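Local coordinates for protein translation initiation factor eIF2B subunit epsilon (Schizosaccharomyces pombe, PDB 5B04) that serves as the epsilon subunit of eIF2B, the complex that catalyses exchange of GDP for GTP on the gamma subunit of eIF2, at residues S175-D180 against L218-I223; V159-P164 against V265-Y270. All coordinates share one frame; numbering follows the deposited sequence.

Contact 1 of 2, residues S175-D180 against L218-I223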
# COMPACT_ATOMS: atom_id res chain seq x y z
N SER I 175 33.35 23.70 42.41
CA SER I 175 34.76 24.08 42.34
C SER I 175 35.13 24.59 40.95
O SER I 175 34.52 24.20 39.96
CB SER I 175 35.65 22.90 42.72
OG SER I 175 35.27 22.36 43.98
N VAL I 176 36.13 25.45 40.89
CA VAL I 176 36.63 25.95 39.61
C VAL I 176 37.85 25.16 39.16
O VAL I 176 38.86 25.11 39.86
CB VAL I 176 36.99 27.44 39.67
CG1 VAL I 176 37.62 27.89 38.36
CG2 VAL I 176 35.76 28.28 39.97
N PHE I 177 37.75 24.55 37.98
CA PHE I 177 38.87 23.83 37.39
C PHE I 177 39.43 24.59 36.20
O PHE I 177 38.68 25.17 35.41
CB PHE I 177 38.44 22.43 36.95
CG PHE I 177 38.19 21.48 38.09
CD1 PHE I 177 37.03 21.54 38.83
CD2 PHE I 177 39.13 20.50 38.41
CE1 PHE I 177 36.80 20.66 39.87
CE2 PHE I 177 38.90 19.62 39.45
CZ PHE I 177 37.73 19.70 40.18
N VAL I 178 40.75 24.61 36.08
CA VAL I 178 41.40 25.16 34.89
C VAL I 178 42.23 24.06 34.25
O VAL I 178 43.26 23.64 34.78
CB VAL I 178 42.29 26.37 35.22
CG1 VAL I 178 42.99 26.86 33.96
CG2 VAL I 178 41.46 27.48 35.84
N ILE I 179 41.77 23.58 33.10
CA ILE I 179 42.32 22.37 32.50
C ILE I 179 42.93 22.62 31.12
O ILE I 179 42.39 23.39 30.32
CB ILE I 179 41.24 21.28 32.38
CG1 ILE I 179 40.26 21.37 33.55
CG2 ILE I 179 41.87 19.91 32.31
CD1 ILE I 179 39.18 20.31 33.52
N ASP I 180 44.06 21.96 30.85
CA ASP I 180 44.66 21.99 29.52
C ASP I 180 43.76 21.23 28.56
O ASP I 180 43.56 20.03 28.71
CB ASP I 180 46.07 21.38 29.56
CG ASP I 180 46.89 21.72 28.32
OD1 ASP I 180 46.33 21.75 27.21
OD2 ASP I 180 48.11 21.95 28.47
N LEU I 218 31.64 22.03 36.27
CA LEU I 218 32.00 20.66 36.63
C LEU I 218 31.52 20.27 38.03
O LEU I 218 31.53 21.08 38.96
CB LEU I 218 33.51 20.47 36.54
CG LEU I 218 34.11 20.64 35.14
CD1 LEU I 218 35.60 20.34 35.15
CD2 LEU I 218 33.39 19.74 34.14
N ILE I 219 31.10 19.01 38.16
CA ILE I 219 30.79 18.44 39.46
C ILE I 219 31.99 17.65 39.97
O ILE I 219 32.41 16.66 39.35
CB ILE I 219 29.56 17.51 39.41
CG1 ILE I 219 28.28 18.34 39.26
CG2 ILE I 219 29.48 16.65 40.66
CD1 ILE I 219 27.01 17.52 39.35
N ASP I 220 32.56 18.09 41.09
CA ASP I 220 33.70 17.40 41.68
C ASP I 220 33.22 16.19 42.47
O ASP I 220 32.88 16.29 43.64
CB ASP I 220 34.50 18.35 42.58
CG ASP I 220 35.79 17.74 43.07
OD1 ASP I 220 36.20 16.68 42.54
OD2 ASP I 220 36.42 18.33 43.98
N CYS I 221 33.21 15.04 41.80
CA CYS I 221 32.73 13.80 42.41
C CYS I 221 33.67 13.31 43.50
O CYS I 221 33.26 12.53 44.37
CB CYS I 221 32.57 12.71 41.34
SG CYS I 221 31.73 13.26 39.84
N GLN I 222 34.91 13.77 43.45
CA GLN I 222 35.97 13.33 44.36
C GLN I 222 36.15 11.82 44.30
O GLN I 222 36.45 11.17 45.30
CB GLN I 222 35.67 13.79 45.79
CG GLN I 222 35.41 15.28 45.90
CD GLN I 222 36.12 15.92 47.08
OE1 GLN I 222 36.67 15.22 47.93
NE2 GLN I 222 36.10 17.24 47.13
N ILE I 223 35.95 11.27 43.10
CA ILE I 223 36.34 9.90 42.80
C ILE I 223 37.69 9.96 42.11
O ILE I 223 37.79 10.41 40.97
CB ILE I 223 35.32 9.18 41.91
CG1 ILE I 223 33.97 9.08 42.62
CG2 ILE I 223 35.82 7.79 41.52
CD1 ILE I 223 32.92 8.31 41.84
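Phe177 and Ile179 both meet one methyl group, CD1 of Leu218. CD1 of Ile179 faces it tip to tip at 3.9 Å, and CB of Phe177 lies 4.0 Å from the same CD1, the ring slanting across the leucine. The far end of the ring reaches Asp220: CZ is 4.0 Å from the carboxylate CG, which lies at the ring edge, its own plane turned 83° to the ring. With CG anti to the backbone N (chi1 -172°), the Asp220 carboxylate is placed beside that edge, held by a salt bridge to Arg244 and weak bonds from N and NE2 of Gln222.

Farther out, strands 175-179 and 212-226 are antiparallel neighbours in the mixed sheet of the nucleotidyltransferase-like domain, Phe177 and Ile179 pairing through backbone with Arg215 and Glu213. By 218-223 they splay to 103°, and contact is made mainly by side chains, with no hydrogen bond between the segments. Tyr189 meets the Phe177 ring edge-to-face. Replacing Phe177 by an alanine is likely to open a gap beside Leu218 and Tyr189 and leave the Asp220 carboxylate without its ring-edge neighbour. Apolar packing thus joins the strands, while arginine and the slightly positive ring edge probably stabilise the buried carboxylate.

Contact 2 of 2, residues V159-P164 against V265-Y270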
# COMPACT_ATOMS: atom_id res chain seq x y z
N VAL I 159 35.52 13.77 37.20
CA VAL I 159 34.50 14.78 37.44
C VAL I 159 33.32 14.62 36.48
O VAL I 159 33.42 13.90 35.49
CB VAL I 159 35.07 16.21 37.30
CG1 VAL I 159 36.08 16.48 38.41
CG2 VAL I 159 35.71 16.39 35.93
N ARG I 160 32.22 15.30 36.78
CA ARG I 160 31.02 15.19 35.97
C ARG I 160 30.62 16.54 35.37
O ARG I 160 30.52 17.54 36.09
CB ARG I 160 29.86 14.63 36.79
CG ARG I 160 28.60 14.35 35.99
CD ARG I 160 28.89 13.38 34.86
NE ARG I 160 27.67 12.88 34.22
CZ ARG I 160 27.08 13.45 33.18
NH1 ARG I 160 27.58 14.55 32.65
NH2 ARG I 160 25.98 12.91 32.67
N GLU I 161 30.41 16.56 34.06
CA GLU I 161 29.97 17.78 33.38
C GLU I 161 28.54 18.11 33.78
O GLU I 161 27.66 17.26 33.73
CB GLU I 161 30.09 17.61 31.87
CG GLU I 161 30.01 18.91 31.09
CD GLU I 161 30.08 18.70 29.59
OE1 GLU I 161 29.23 17.95 29.06
OE2 GLU I 161 30.99 19.27 28.95
N ALA I 162 28.32 19.36 34.18
CA ALA I 162 26.99 19.79 34.61
C ALA I 162 26.78 21.29 34.39
O ALA I 162 27.46 21.91 33.57
CB ALA I 162 26.77 19.44 36.07
N SER I 163 25.83 21.86 35.12
CA SER I 163 25.57 23.29 35.08
C SER I 163 25.97 23.91 36.41
O SER I 163 26.03 23.22 37.42
CB SER I 163 24.09 23.55 34.77
OG SER I 163 23.24 23.00 35.76
N PRO I 164 26.27 25.23 36.41
CA PRO I 164 26.69 25.93 37.63
C PRO I 164 25.77 25.71 38.82
O PRO I 164 26.24 25.42 39.92
CB PRO I 164 26.65 27.41 37.21
CG PRO I 164 26.90 27.38 35.77
CD PRO I 164 26.29 26.11 35.24
N VAL I 265 36.85 14.44 32.44
CA VAL I 265 35.49 14.97 32.41
C VAL I 265 34.53 13.98 31.78
O VAL I 265 34.54 13.77 30.57
CB VAL I 265 35.43 16.30 31.65
CG1 VAL I 265 34.00 16.81 31.59
CG2 VAL I 265 36.34 17.33 32.30
N ALA I 266 33.70 13.35 32.61
CA ALA I 266 32.66 12.46 32.13
C ALA I 266 31.48 13.27 31.62
O ALA I 266 30.93 14.10 32.35
CB ALA I 266 32.22 11.50 33.22
N LYS I 267 31.10 13.03 30.38
CA LYS I 267 30.04 13.75 29.75
C LYS I 267 28.76 12.94 29.69
O LYS I 267 27.83 13.31 29.01
CB LYS I 267 30.47 14.14 28.35
CG LYS I 267 31.18 15.47 28.31
CD LYS I 267 32.40 15.45 27.41
CE LYS I 267 33.10 16.79 27.45
NZ LYS I 267 32.43 17.77 26.56
N GLU I 268 28.77 11.77 30.29
CA GLU I 268 27.63 10.91 30.18
C GLU I 268 27.45 10.33 31.52
O GLU I 268 28.15 10.68 32.42
CB GLU I 268 27.81 9.94 29.04
CG GLU I 268 28.80 10.35 27.98
CD GLU I 268 29.62 9.18 27.53
OE1 GLU I 268 29.02 8.24 26.97
OE2 GLU I 268 30.85 9.19 27.76
N ASN I 269 26.50 9.44 31.67
CA ASN I 269 26.26 8.81 32.94
C ASN I 269 25.83 9.66 34.10
O ASN I 269 25.05 10.58 33.93
CB ASN I 269 27.39 7.82 33.14
CG ASN I 269 27.55 6.90 31.97
OD1 ASN I 269 26.61 6.29 31.52
ND2 ASN I 269 28.77 6.78 31.49
N TYR I 270 26.37 9.34 35.26
CA TYR I 270 25.93 9.90 36.51
C TYR I 270 27.03 9.69 37.48
O TYR I 270 27.65 8.65 37.47
CB TYR I 270 24.63 9.39 37.08
CG TYR I 270 24.15 10.09 38.31
CD1 TYR I 270 23.66 11.34 38.24
CD2 TYR I 270 24.16 9.47 39.52
CE1 TYR I 270 23.20 11.97 39.35
CE2 TYR I 270 23.71 10.11 40.64
CZ TYR I 270 23.24 11.34 40.54
OH TYR I 270 22.79 11.98 41.64
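Val159 and Arg160 pair in parallel with Val265 and Ala266, joining neighbouring strands of the mixed sheet in the nucleotidyltransferase-like domain. Ala266 bonds to the residues on both sides of its partner Arg160, as parallel pairing requires: its N donates to O of Val159 (2.9 Å), and its O accepts from N of Glu161 (3.0 Å). Here the packing is close. On one sheet face CG2 of Val159 meets CG2 of Val265 at 3.8 Å, branched residues suited to a strand; on the other, the small CB of Ala266 leaves room for the aliphatic part of Arg160 to pass, 4.2 Å from CD.

The looser side is that of the outward side chains beyond the strand end. Glu268 is exposed and Lys267 partly so; the Glu268 side chain points away and makes little contact across. Lys267 curls back so that NZ forms a salt bridge with OE2 of Glu161, at 3.2 Å and 32° out of the carboxylate plane. That oxygen also meets Arg215 and, more strongly, Arg230 of the eIF2B gamma subunit, so several positive groups share one carboxylate.

Arg160, buried, belongs to the close part and holds the 267-270 loop. Its chain bends at chi2 (58°) and brings the guanidinium against the loop backbone, with N of Glu268 over the centre of one face. Asn269 O lies at the edge, in the guanidinium plane, and accepts a nearly straight bond from NH2 of Arg160 at 2.8 Å, although this donor stands 58° out of the Asn269 carbonyl plane.

Contacts 1 and 2 lie about 10 Å apart, centre to centre, in one mixed sheet of the nucleotidyltransferase-like domain. Along the chain the order is 159-164, 175-180, 218-223, 265-270, so contact 2 encloses contact 1 in sequence. Strand 212-226 unites them: it pairs antiparallel with both 153-161 and 175-179, and 153-161 in turn pairs with 260-266. Ile219 N lies 2.6 Å from Arg160 O, a probable hydrogen bond, and CG1 of Ile219 packs on CB of Ala162. Phe345 of the eIF2B beta subunit touches Ile219, Arg160 and Tyr270, so this part of the sheet and the adjoining loop also belong to a subunit interface of the complex.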